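Local coordinates for protein phosphonomutase (Burkholderia cenocepacia J2315, PDB 4MG4) that belongs to the phosphoenolpyruvate phosphomutase family and folds as a closed eight-stranded parallel beta/alpha barrel, at residues A[134-145]-A[182-193]. Numbering follows the deposited sequence.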
loop_
_atom_site.group_PDB
_atom_site.type_symbol
_atom_site.label_atom_id
_atom_site.label_comp_id
_atom_site.label_asym_id
_atom_site.label_seq_id
_atom_site.Cartn_x
_atom_site.Cartn_y
_atom_site.Cartn_z
ATOM N N VAL A 134 -6.748 -32.085 -14.975
ATOM C CA VAL A 134 -5.648 -32.485 -14.066
ATOM C C VAL A 134 -4.296 -32.487 -14.775
ATOM O O VAL A 134 -3.296 -31.960 -14.255
ATOM C CB VAL A 134 -5.913 -33.834 -13.371
ATOM C CG1 VAL A 134 -6.155 -34.961 -14.343
ATOM C CG2 VAL A 134 -4.788 -34.188 -12.432
ATOM N N ASP A 135 -4.230 -33.071 -15.966
ATOM C CA ASP A 135 -2.935 -33.158 -16.632
ATOM C C ASP A 135 -2.499 -31.858 -17.306
ATOM O O ASP A 135 -1.292 -31.598 -17.432
ATOM C CB ASP A 135 -2.882 -34.382 -17.549
ATOM C CG ASP A 135 -2.986 -35.685 -16.737
ATOM O OD1 ASP A 135 -2.178 -35.795 -15.785
ATOM O OD2 ASP A 135 -3.906 -36.526 -16.976
ATOM N N GLU A 136 -3.451 -31.011 -17.685
ATOM C CA GLU A 136 -3.110 -29.659 -18.177
ATOM C C GLU A 136 -2.517 -28.838 -17.043
ATOM O O GLU A 136 -1.497 -28.189 -17.193
ATOM C CB GLU A 136 -4.342 -28.965 -18.748
ATOM C CG GLU A 136 -3.974 -27.813 -19.667
ATOM C CD GLU A 136 -5.058 -26.773 -19.848
ATOM O OE1 GLU A 136 -6.096 -27.151 -20.443
ATOM O OE2 GLU A 136 -4.838 -25.599 -19.382
ATOM N N ALA A 137 -3.133 -28.939 -15.881
ATOM C CA ALA A 137 -2.644 -28.259 -14.668
ATOM C C ALA A 137 -1.266 -28.782 -14.272
ATOM O O ALA A 137 -0.384 -28.045 -13.939
ATOM C CB ALA A 137 -3.622 -28.413 -13.513
ATOM N N ALA A 138 -1.092 -30.088 -14.318
ATOM C CA ALA A 138 0.192 -30.710 -13.996
ATOM C C ALA A 138 1.279 -30.330 -14.961
ATOM O O ALA A 138 2.399 -30.134 -14.553
ATOM C CB ALA A 138 0.058 -32.227 -13.913
ATOM N N ALA A 139 0.946 -30.149 -16.246
ATOM C CA ALA A 139 1.925 -29.740 -17.209
ATOM C C ALA A 139 2.497 -28.333 -16.936
ATOM O O ALA A 139 3.692 -28.083 -17.203
ATOM C CB ALA A 139 1.339 -29.814 -18.627
ATOM N N ARG A 140 1.634 -27.458 -16.420
ATOM C CA ARG A 140 2.061 -26.081 -16.031
ATOM C C ARG A 140 3.002 -26.191 -14.814
ATOM O O ARG A 140 4.056 -25.546 -14.772
ATOM C CB ARG A 140 0.842 -25.215 -15.817
ATOM C CG ARG A 140 -0.038 -25.098 -17.056
ATOM C CD ARG A 140 -1.426 -24.564 -16.795
ATOM N NE ARG A 140 -1.416 -23.164 -16.467
ATOM C CZ ARG A 140 -1.392 -22.169 -17.354
ATOM N NH1 ARG A 140 -1.312 -22.402 -18.662
ATOM N NH2 ARG A 140 -1.427 -20.912 -16.900
ATOM N N ILE A 141 2.678 -27.070 -13.866
ATOM C CA ILE A 141 3.562 -27.293 -12.700
ATOM C C ILE A 141 4.916 -27.838 -13.158
ATOM O O ILE A 141 5.976 -27.441 -12.725
ATOM C CB ILE A 141 2.910 -28.231 -11.684
ATOM C CG1 ILE A 141 1.757 -27.484 -10.995
ATOM C CG2 ILE A 141 3.917 -28.727 -10.656
ATOM C CD1 ILE A 141 0.756 -28.394 -10.398
ATOM N N ALA A 142 4.875 -28.781 -14.089
ATOM C CA ALA A 142 6.122 -29.376 -14.569
ATOM C C ALA A 142 6.998 -28.381 -15.263
ATOM O O ALA A 142 8.217 -28.375 -15.060
ATOM C CB ALA A 142 5.817 -30.563 -15.474
ATOM N N ALA A 143 6.395 -27.505 -16.059
ATOM C CA ALA A 143 7.178 -26.435 -16.734
ATOM C C ALA A 143 7.818 -25.474 -15.691
ATOM O O ALA A 143 8.972 -25.037 -15.846
ATOM C CB ALA A 143 6.270 -25.684 -17.692
ATOM N N ALA A 144 7.065 -25.159 -14.650
ATOM C CA ALA A 144 7.553 -24.341 -13.545
ATOM C C ALA A 144 8.749 -25.025 -12.838
ATOM O O ALA A 144 9.733 -24.388 -12.498
ATOM C CB ALA A 144 6.403 -24.051 -12.543
ATOM N N ARG A 145 8.662 -26.306 -12.568
ATOM C CA ARG A 145 9.702 -27.073 -11.881
ATOM C C ARG A 145 10.953 -27.052 -12.735
ATOM O O ARG A 145 12.067 -26.813 -12.263
ATOM C CB ARG A 145 9.253 -28.515 -11.665
ATOM C CG ARG A 145 10.312 -29.496 -11.196
ATOM C CD ARG A 145 10.514 -29.407 -9.698
ATOM N NE ARG A 145 11.142 -28.194 -9.216
ATOM C CZ ARG A 145 10.794 -27.551 -8.082
ATOM N NH1 ARG A 145 9.713 -27.907 -7.369
ATOM N NH2 ARG A 145 11.503 -26.499 -7.691
ATOM N N ALA A 182 -6.439 -36.844 -5.939
ATOM C CA ALA A 182 -5.998 -37.249 -7.282
ATOM C C ALA A 182 -5.197 -36.115 -7.936
ATOM O O ALA A 182 -4.180 -36.349 -8.575
ATOM C CB ALA A 182 -7.165 -37.646 -8.157
ATOM N N ARG A 183 -5.678 -34.872 -7.763
ATOM C CA ARG A 183 -4.901 -33.719 -8.250
ATOM C C ARG A 183 -3.571 -33.605 -7.533
ATOM O O ARG A 183 -2.531 -33.397 -8.183
ATOM C CB ARG A 183 -5.711 -32.440 -8.173
ATOM C CG ARG A 183 -6.717 -32.361 -9.272
ATOM C CD ARG A 183 -7.593 -31.117 -9.174
ATOM N NE ARG A 183 -8.624 -31.147 -10.227
ATOM C CZ ARG A 183 -8.490 -30.673 -11.467
ATOM N NH1 ARG A 183 -7.402 -30.083 -11.884
ATOM N NH2 ARG A 183 -9.526 -30.775 -12.315
ATOM N N ALA A 184 -3.585 -33.779 -6.213
ATOM C CA ALA A 184 -2.359 -33.688 -5.422
ATOM C C ALA A 184 -1.306 -34.697 -5.878
ATOM O O ALA A 184 -0.121 -34.359 -6.019
ATOM C CB ALA A 184 -2.675 -33.882 -3.963
ATOM N N ARG A 185 -1.737 -35.917 -6.162
ATOM C CA ARG A 185 -0.792 -36.921 -6.665
ATOM C C ARG A 185 -0.204 -36.546 -8.029
ATOM O O ARG A 185 1.009 -36.721 -8.266
ATOM C CB ARG A 185 -1.436 -38.311 -6.688
ATOM C CG ARG A 185 -1.720 -38.903 -5.319
ATOM C CD ARG A 185 -2.171 -40.356 -5.389
ATOM N NE ARG A 185 -3.434 -40.532 -6.062
ATOM C CZ ARG A 185 -4.640 -40.439 -5.508
ATOM N NH1 ARG A 185 -4.791 -40.232 -4.211
ATOM N NH2 ARG A 185 -5.716 -40.621 -6.263
ATOM N N ALA A 186 -1.031 -36.052 -8.919
ATOM C CA ALA A 186 -0.555 -35.628 -10.237
ATOM C C ALA A 186 0.401 -34.439 -10.102
ATOM O O ALA A 186 1.420 -34.372 -10.772
ATOM C CB ALA A 186 -1.723 -35.263 -11.150
ATOM N N TYR A 187 0.020 -33.486 -9.254
ATOM C CA TYR A 187 0.845 -32.301 -9.068
ATOM C C TYR A 187 2.185 -32.603 -8.394
ATOM O O TYR A 187 3.214 -32.069 -8.813
ATOM C CB TYR A 187 0.078 -31.212 -8.275
ATOM C CG TYR A 187 -1.196 -30.750 -8.919
ATOM C CD1 TYR A 187 -1.569 -31.113 -10.194
ATOM C CD2 TYR A 187 -2.058 -29.897 -8.235
ATOM C CE1 TYR A 187 -2.792 -30.697 -10.750
ATOM C CE2 TYR A 187 -3.245 -29.480 -8.769
ATOM C CZ TYR A 187 -3.631 -29.861 -10.050
ATOM O OH TYR A 187 -4.854 -29.448 -10.570
ATOM N N ALA A 188 2.193 -33.487 -7.404
ATOM C CA ALA A 188 3.435 -33.964 -6.828
ATOM C C ALA A 188 4.343 -34.653 -7.859
ATOM O O ALA A 188 5.512 -34.384 -7.926
ATOM C CB ALA A 188 3.138 -34.919 -5.712
ATOM N N ALA A 189 3.754 -35.501 -8.676
ATOM C CA ALA A 189 4.534 -36.199 -9.678
ATOM C C ALA A 189 5.157 -35.237 -10.673
ATOM O O ALA A 189 6.251 -35.469 -11.156
ATOM C CB ALA A 189 3.712 -37.264 -10.365
ATOM N N ALA A 190 4.469 -34.148 -10.984
ATOM C CA ALA A 190 4.933 -33.106 -11.897
ATOM C C ALA A 190 5.980 -32.165 -11.283
ATOM O O ALA A 190 6.602 -31.386 -12.014
ATOM C CB ALA A 190 3.741 -32.265 -12.365
ATOM N N GLY A 191 6.171 -32.266 -9.973
ATOM C CA GLY A 191 7.203 -31.513 -9.276
ATOM C C GLY A 191 6.753 -30.467 -8.273
ATOM O O GLY A 191 7.605 -29.726 -7.775
ATOM N N ALA A 192 5.487 -30.435 -7.899
ATOM C CA ALA A 192 5.075 -29.524 -6.823
ATOM C C ALA A 192 5.707 -29.931 -5.483
ATOM O O ALA A 192 5.945 -31.131 -5.231
ATOM C CB ALA A 192 3.563 -29.501 -6.681
ATOM N N ASP A 193 5.939 -28.941 -4.628
ATOM C CA ASP A 193 6.501 -29.151 -3.314
ATOM C C ASP A 193 5.468 -29.096 -2.195
ATOM O O ASP A 193 5.692 -29.676 -1.127
ATOM C CB ASP A 193 7.576 -28.091 -3.019
ATOM C CG ASP A 193 8.707 -28.070 -4.044
ATOM O OD1 ASP A 193 9.569 -28.993 -3.972
ATOM O OD2 ASP A 193 8.690 -27.213 -4.944
#
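Helices 134-150 and 174-190, neighbours on the outside of a beta/alpha barrel, meet where Tyr187 lies as a knob among Val134, Ala137, Ala138 and Ile141. CD1 of Ile141 comes over one face of the ring, a CH-pi contact 3.8 Å from the Tyr187 centroid. The two side chains cross at about a right angle, and Val134 O lies at the ring edge. At the far end of the ring, Ala137 CB touches Tyr187 OH at 3.4 Å. That hydroxyl also accepts a bond from Arg183 NH1 (2.9 Å to Tyr187 OH), in the guanidinium plane, and pairs with Asp123, while Arg183 NH1 bonds Arg132 O as well.

Small residues let the backbones approach: the segment axes come within 8.4 Å and run in the same sense, inclined by 28°, as expected of helices that each follow a parallel strand. Ala190 CB rests on Ala138 O at 3.3 Å, and Ala142 CA makes a CA-H...O contact of 3.3 Å with Ala190 O. Near the start of the pair, Val134 CG2 is pushed tightly against Ala186 CB.

A Schellman motif at Gly191 ends helix 174-190 and leads the chain into strand 194-196. Here Arg145, bent at chi2 and chi3, uses one nitrogen twice: NH1 bonds Gly191 O at 2.8 Å and forms a salt bridge with Asp193 OD2 at 2.7 Å, both acceptors lying near the guanidinium plane. The carboxylate, met on the syn side but somewhat above its plane, is turned 74° from the guanidinium; OD2 is also bonded by Ile157 N, and OD1 pairs with Arg19, while Asp149 and Tyr155 O hold the rest of the guanidinium.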